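Local coordinates for cellulosome anchoring protein cohesin region (Clostridium thermocellum, PDB 4DH2) that serves as a cohesin module of a cellulosome anchoring protein, binding the dockerin of a partner protein in a type I cohesin-dockerin complex, at residues Ala13-Lys27 and Lys147-Glu161. Sequence-based numbering, arbitrary orientation. Where two conformers were deposited one is given.
Sequences ADYILDVLVEGVKAK and KPILAVLKEGKVEIE
Lys147 NZ is gripped by two side chains of segment 13-27: it donates to Asp14 OD2 at 3.1 Å, on the anti lone pair and as a salt bridge, and to Tyr15 OH, also at 3.1 Å. A bend in the lysine chain (chi3 74°) carries the ammonium to both oxygens. This polar knot closes one end of the parallel pairing between the first and last strands of the cohesin beta-sandwich, an instance of chain ends brought together in a jelly-roll fold. Beside it, water 1 accepts from Asp14 N and donates to Pro148 O.

From Tyr15 O to Lys154 N the backbones alternate donor and acceptor regularly; Val152 N meets Leu17 O almost straight, at 176°. The regularity fails near Val21 and Gly156, where Val21 N to Lys154 O is weak and water 2 sits between Val21 O and Glu155 O. Val21 CB lies 3.6 Å from Gly156 CA, side chain against bare backbone. Pairing returns weakly with Val24 N on Lys157 O and firmly with Glu159 N on Val24 O, 2.9 Å.

Leu17 and Val19 are buried on one face, Val19 also touching Phe110 of strand 108-117, and Leu153 CD2 comes alongside Val19, 3.6 Å from its CB. On the other face Asp18 OD2 binds Asn40, while OD1 lies 3.4 Å from Val152 CB. There too, Ile16 extends CG1 anti to its own nitrogen (chi1 -167°), which sets CD1 across Val152, 3.5 Å from Val152 CG2.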
loop_
_atom_site.group_PDB
_atom_site.type_symbol
_atom_site.label_atom_id
_atom_site.label_comp_id
_atom_site.label_asym_id
_atom_site.label_seq_id
_atom_site.Cartn_x
_atom_site.Cartn_y
_atom_site.Cartn_z
ATOM N N ALA A 13 5.076 13.460 -13.417
ATOM C CA ALA A 13 5.303 14.179 -12.156
ATOM C C ALA A 13 6.730 14.674 -12.061
ATOM O O ALA A 13 7.517 14.477 -12.999
ATOM C CB ALA A 13 4.990 13.255 -10.985
ATOM N N ASP A 14 7.088 15.314 -10.937
ATOM C CA ASP A 14 8.404 15.891 -10.825
ATOM C C ASP A 14 9.410 14.969 -10.182
ATOM O O ASP A 14 10.602 15.249 -10.189
ATOM C CB ASP A 14 8.334 17.177 -9.996
ATOM C CG ASP A 14 7.553 18.257 -10.675
ATOM O OD1 ASP A 14 7.276 18.131 -11.880
ATOM O OD2 ASP A 14 7.193 19.255 -10.020
ATOM N N TYR A 15 8.914 13.896 -9.570
ATOM C CA TYR A 15 9.760 12.988 -8.796
ATOM C C TYR A 15 9.424 11.541 -9.130
ATOM O O TYR A 15 8.309 11.209 -9.543
ATOM C CB TYR A 15 9.546 13.164 -7.290
ATOM C CG TYR A 15 9.600 14.620 -6.886
ATOM C CD1 TYR A 15 10.782 15.329 -6.946
ATOM C CD2 TYR A 15 8.461 15.272 -6.498
ATOM C CE1 TYR A 15 10.805 16.698 -6.603
ATOM C CE2 TYR A 15 8.477 16.602 -6.145
ATOM C CZ TYR A 15 9.632 17.306 -6.202
ATOM O OH TYR A 15 9.587 18.641 -5.825
ATOM N N ILE A 16 10.391 10.679 -8.888
ATOM C CA ILE A 16 10.243 9.292 -9.224
ATOM C C ILE A 16 11.076 8.396 -8.295
ATOM O O ILE A 16 12.078 8.829 -7.715
ATOM C CB ILE A 16 10.671 9.111 -10.722
ATOM C CG1 ILE A 16 10.270 7.758 -11.266
ATOM C CG2 ILE A 16 12.178 9.342 -10.867
ATOM C CD1 ILE A 16 9.881 7.821 -12.772
ATOM N N LEU A 17 10.616 7.156 -8.122
ATOM C CA LEU A 17 11.405 6.091 -7.502
ATOM C C LEU A 17 11.087 4.776 -8.200
ATOM O O LEU A 17 10.218 4.692 -9.086
ATOM C CB LEU A 17 11.143 5.976 -5.995
ATOM C CG LEU A 17 9.678 5.755 -5.606
ATOM C CD1 LEU A 17 9.292 4.338 -5.695
ATOM C CD2 LEU A 17 9.460 6.297 -4.187
ATOM N N ASP A 18 11.824 3.752 -7.802
ATOM C CA ASP A 18 11.627 2.416 -8.326
ATOM C C ASP A 18 11.172 1.506 -7.192
ATOM O O ASP A 18 11.698 1.602 -6.077
ATOM C CB ASP A 18 12.935 1.860 -8.893
ATOM C CG ASP A 18 13.385 2.604 -10.135
ATOM O OD1 ASP A 18 12.931 2.261 -11.219
ATOM O OD2 ASP A 18 14.187 3.518 -10.006
ATOM N N VAL A 19 10.208 0.643 -7.504
ATOM C CA VAL A 19 9.718 -0.348 -6.563
ATOM C C VAL A 19 10.024 -1.731 -7.154
ATOM O O VAL A 19 9.611 -2.020 -8.278
ATOM C CB VAL A 19 8.210 -0.199 -6.342
ATOM C CG1 VAL A 19 7.713 -1.210 -5.363
ATOM C CG2 VAL A 19 7.886 1.205 -5.871
ATOM N N LEU A 20 10.723 -2.578 -6.390
ATOM C CA LEU A 20 11.158 -3.894 -6.888
ATOM C C LEU A 20 10.719 -5.029 -5.985
ATOM O O LEU A 20 10.763 -4.907 -4.764
ATOM C CB LEU A 20 12.681 -3.926 -6.976
ATOM C CG LEU A 20 13.380 -2.822 -7.768
ATOM C CD1 LEU A 20 13.706 -1.649 -6.878
ATOM C CD2 LEU A 20 14.653 -3.351 -8.410
ATOM N N VAL A 21 10.262 -6.117 -6.594
ATOM C CA VAL A 21 10.094 -7.359 -5.854
ATOM C C VAL A 21 11.404 -8.116 -6.022
ATOM O O VAL A 21 11.795 -8.421 -7.141
ATOM C CB VAL A 21 8.947 -8.184 -6.413
ATOM C CG1 VAL A 21 8.854 -9.537 -5.668
ATOM C CG2 VAL A 21 7.645 -7.431 -6.312
ATOM N N GLU A 22 12.095 -8.397 -4.926
ATOM C CA GLU A 22 13.374 -9.080 -5.010
ATOM C C GLU A 22 13.162 -10.594 -5.141
ATOM O O GLU A 22 12.630 -11.229 -4.248
ATOM C CB GLU A 22 14.232 -8.763 -3.798
ATOM C CG GLU A 22 14.588 -7.274 -3.684
ATOM C CD GLU A 22 15.313 -6.730 -4.919
ATOM O OE1 GLU A 22 16.007 -7.508 -5.619
ATOM O OE2 GLU A 22 15.181 -5.518 -5.199
ATOM N N GLY A 23 13.628 -11.157 -6.245
ATOM C CA GLY A 23 13.402 -12.560 -6.542
ATOM C C GLY A 23 13.957 -13.521 -5.507
ATOM O O GLY A 23 14.964 -13.250 -4.862
ATOM N N VAL A 24 13.293 -14.668 -5.356
ATOM C CA VAL A 24 13.769 -15.705 -4.460
ATOM C C VAL A 24 13.725 -17.035 -5.199
ATOM O O VAL A 24 12.890 -17.236 -6.066
ATOM C CB VAL A 24 12.925 -15.771 -3.169
ATOM C CG1 VAL A 24 11.481 -15.971 -3.494
ATOM C CG2 VAL A 24 13.411 -16.882 -2.272
ATOM N N LYS A 25 14.667 -17.913 -4.884
ATOM C CA LYS A 25 14.673 -19.282 -5.385
ATOM C C LYS A 25 14.445 -20.174 -4.180
ATOM O O LYS A 25 15.151 -20.057 -3.168
ATOM C CB LYS A 25 16.014 -19.642 -6.041
ATOM C CG LYS A 25 16.489 -18.691 -7.138
ATOM C CD LYS A 25 17.762 -19.212 -7.822
ATOM C CE LYS A 25 18.420 -18.152 -8.709
ATOM N NZ LYS A 25 19.625 -17.536 -8.067
ATOM N N ALA A 26 13.439 -21.031 -4.267
ATOM C CA ALA A 26 13.068 -21.878 -3.138
ATOM C C ALA A 26 12.572 -23.216 -3.634
ATOM O O ALA A 26 12.489 -23.466 -4.842
ATOM C CB ALA A 26 11.987 -21.209 -2.306
ATOM N N LYS A 27 12.235 -24.081 -2.686
ATOM C CA LYS A 27 11.742 -25.395 -3.017
ATOM C C LYS A 27 10.296 -25.465 -2.600
ATOM O O LYS A 27 9.884 -24.794 -1.656
ATOM C CB LYS A 27 12.567 -26.463 -2.290
ATOM C CG LYS A 27 14.044 -26.428 -2.645
ATOM C CD LYS A 27 14.846 -27.409 -1.799
ATOM C CE LYS A 27 16.336 -27.356 -2.130
ATOM N NZ LYS A 27 17.175 -28.082 -1.131
ATOM N N LYS A 147 2.615 16.436 -3.471
ATOM C CA LYS A 147 3.011 16.316 -4.875
ATOM C C LYS A 147 3.256 14.844 -5.169
ATOM O O LYS A 147 3.817 14.115 -4.347
ATOM C CB LYS A 147 4.281 17.103 -5.164
ATOM C CG LYS A 147 4.113 18.616 -5.061
ATOM C CD LYS A 147 5.451 19.315 -5.315
ATOM C CE LYS A 147 5.855 19.290 -6.796
ATOM N NZ LYS A 147 7.114 20.063 -7.029
ATOM N N PRO A 148 2.848 14.404 -6.361
ATOM C CA PRO A 148 3.020 12.987 -6.662
ATOM C C PRO A 148 4.475 12.630 -6.855
ATOM O O PRO A 148 5.285 13.433 -7.335
ATOM C CB PRO A 148 2.225 12.794 -7.974
ATOM C CG PRO A 148 2.055 14.146 -8.538
ATOM C CD PRO A 148 2.039 15.103 -7.371
ATOM N N ILE A 149 4.793 11.395 -6.482
ATOM C CA ILE A 149 6.071 10.789 -6.779
ATOM C C ILE A 149 5.724 9.543 -7.599
ATOM O O ILE A 149 4.951 8.714 -7.145
ATOM C CB ILE A 149 6.784 10.344 -5.481
ATOM C CG1 ILE A 149 7.099 11.565 -4.558
ATOM C CG2 ILE A 149 8.033 9.598 -5.825
ATOM C CD1 ILE A 149 7.600 11.151 -3.172
ATOM N N LEU A 150 6.205 9.444 -8.832
ATOM C CA LEU A 150 5.921 8.255 -9.619
ATOM C C LEU A 150 6.704 7.049 -9.128
ATOM O O LEU A 150 7.845 7.166 -8.709
ATOM C CB LEU A 150 6.296 8.497 -11.078
ATOM C CG LEU A 150 5.634 9.719 -11.676
ATOM C CD1 LEU A 150 6.136 9.920 -13.107
ATOM C CD2 LEU A 150 4.147 9.567 -11.656
ATOM N N ALA A 151 6.103 5.873 -9.278
ATOM C CA ALA A 151 6.752 4.651 -8.860
ATOM C C ALA A 151 6.919 3.761 -10.090
ATOM O O ALA A 151 5.937 3.363 -10.696
ATOM C CB ALA A 151 5.903 3.930 -7.828
ATOM N N VAL A 152 8.155 3.493 -10.470
ATOM C CA VAL A 152 8.388 2.569 -11.558
ATOM C C VAL A 152 8.374 1.158 -10.971
ATOM O O VAL A 152 9.298 0.770 -10.261
ATOM C CB VAL A 152 9.750 2.810 -12.206
ATOM C CG1 VAL A 152 9.939 1.816 -13.392
ATOM C CG2 VAL A 152 9.918 4.277 -12.627
ATOM N N LEU A 153 7.338 0.412 -11.276
ATOM C CA LEU A 153 7.156 -0.905 -10.681
ATOM C C LEU A 153 7.824 -2.019 -11.497
ATOM O O LEU A 153 7.689 -2.118 -12.720
ATOM C CB LEU A 153 5.681 -1.189 -10.602
ATOM C CG LEU A 153 4.837 -0.135 -9.869
ATOM C CD1 LEU A 153 3.387 -0.499 -9.906
ATOM C CD2 LEU A 153 5.301 0.033 -8.426
ATOM N N LYS A 154 8.556 -2.858 -10.804
ATOM C CA LYS A 154 9.174 -4.001 -11.417
ATOM C C LYS A 154 8.682 -5.256 -10.714
ATOM O O LYS A 154 8.888 -5.412 -9.529
ATOM C CB LYS A 154 10.683 -3.838 -11.322
ATOM C CG LYS A 154 11.201 -2.572 -12.006
ATOM C CD LYS A 154 12.582 -2.190 -11.484
ATOM C CE LYS A 154 13.330 -1.260 -12.434
ATOM N NZ LYS A 154 14.679 -0.940 -11.873
ATOM N N GLU A 155 8.003 -6.118 -11.467
ATOM C CA GLU A 155 7.426 -7.333 -10.920
ATOM C C GLU A 155 8.550 -8.274 -10.550
ATOM O O GLU A 155 9.706 -8.041 -10.909
ATOM C CB GLU A 155 6.521 -7.989 -11.941
ATOM C CG GLU A 155 5.252 -7.195 -12.172
ATOM C CD GLU A 155 4.298 -7.803 -13.200
ATOM O OE1 GLU A 155 4.708 -8.655 -14.014
ATOM O OE2 GLU A 155 3.115 -7.387 -13.208
ATOM N N GLY A 156 8.209 -9.334 -9.844
ATOM C CA GLY A 156 9.212 -10.280 -9.388
ATOM C C GLY A 156 8.699 -11.689 -9.531
ATOM O O GLY A 156 7.527 -11.907 -9.840
ATOM N N LYS A 157 9.573 -12.666 -9.307
ATOM C CA LYS A 157 9.180 -14.059 -9.462
ATOM C C LYS A 157 9.792 -14.858 -8.338
ATOM O O LYS A 157 10.864 -14.501 -7.831
ATOM C CB LYS A 157 9.699 -14.649 -10.781
ATOM C CG LYS A 157 11.143 -14.219 -11.056
ATOM C CD LYS A 157 11.887 -15.134 -11.998
ATOM C CE LYS A 157 13.297 -14.591 -12.232
ATOM N NZ LYS A 157 13.998 -15.285 -13.329
ATOM N N VAL A 158 9.086 -15.906 -7.956
ATOM C CA VAL A 158 9.615 -16.929 -7.089
ATOM C C VAL A 158 9.885 -18.120 -7.994
ATOM O O VAL A 158 8.980 -18.607 -8.676
ATOM C CB VAL A 158 8.620 -17.359 -6.009
ATOM C CG1 VAL A 158 9.253 -18.442 -5.111
ATOM C CG2 VAL A 158 8.174 -16.148 -5.183
ATOM N N GLU A 159 11.138 -18.548 -8.008
ATOM C CA GLU A 159 11.529 -19.741 -8.731
ATOM C C GLU A 159 11.397 -20.890 -7.763
ATOM O O GLU A 159 11.909 -20.817 -6.648
ATOM C CB GLU A 159 12.976 -19.630 -9.199
ATOM C CG GLU A 159 13.486 -20.939 -9.810
ATOM C CD GLU A 159 14.818 -20.792 -10.503
ATOM O OE1 GLU A 159 15.162 -19.655 -10.886
ATOM O OE2 GLU A 159 15.517 -21.817 -10.665
ATOM N N ILE A 160 10.676 -21.922 -8.166
ATOM C CA ILE A 160 10.331 -23.011 -7.278
ATOM C C ILE A 160 10.826 -24.343 -7.827
ATOM O O ILE A 160 10.477 -24.740 -8.947
ATOM C CB ILE A 160 8.826 -23.108 -7.133
ATOM C CG1 ILE A 160 8.236 -21.760 -6.734
ATOM C CG2 ILE A 160 8.451 -24.155 -6.102
ATOM C CD1 ILE A 160 6.713 -21.729 -6.902
ATOM N N GLU A 161 11.650 -25.028 -7.047
ATOM C CA GLU A 161 12.154 -26.360 -7.457
ATOM C C GLU A 161 11.355 -27.462 -6.788
ATOM O O GLU A 161 10.979 -27.355 -5.627
ATOM C CB GLU A 161 13.643 -26.515 -7.126
ATOM C CG GLU A 161 14.590 -25.931 -8.162
ATOM C CD GLU A 161 14.657 -24.411 -8.128
ATOM O OE1 GLU A 161 14.307 -23.810 -7.086
ATOM O OE2 GLU A 161 15.068 -23.815 -9.146
HETATM O O HOH W 1 5.435 15.863 -8.635
HETATM O O HOH W 2 11.662 -6.640 -9.241
#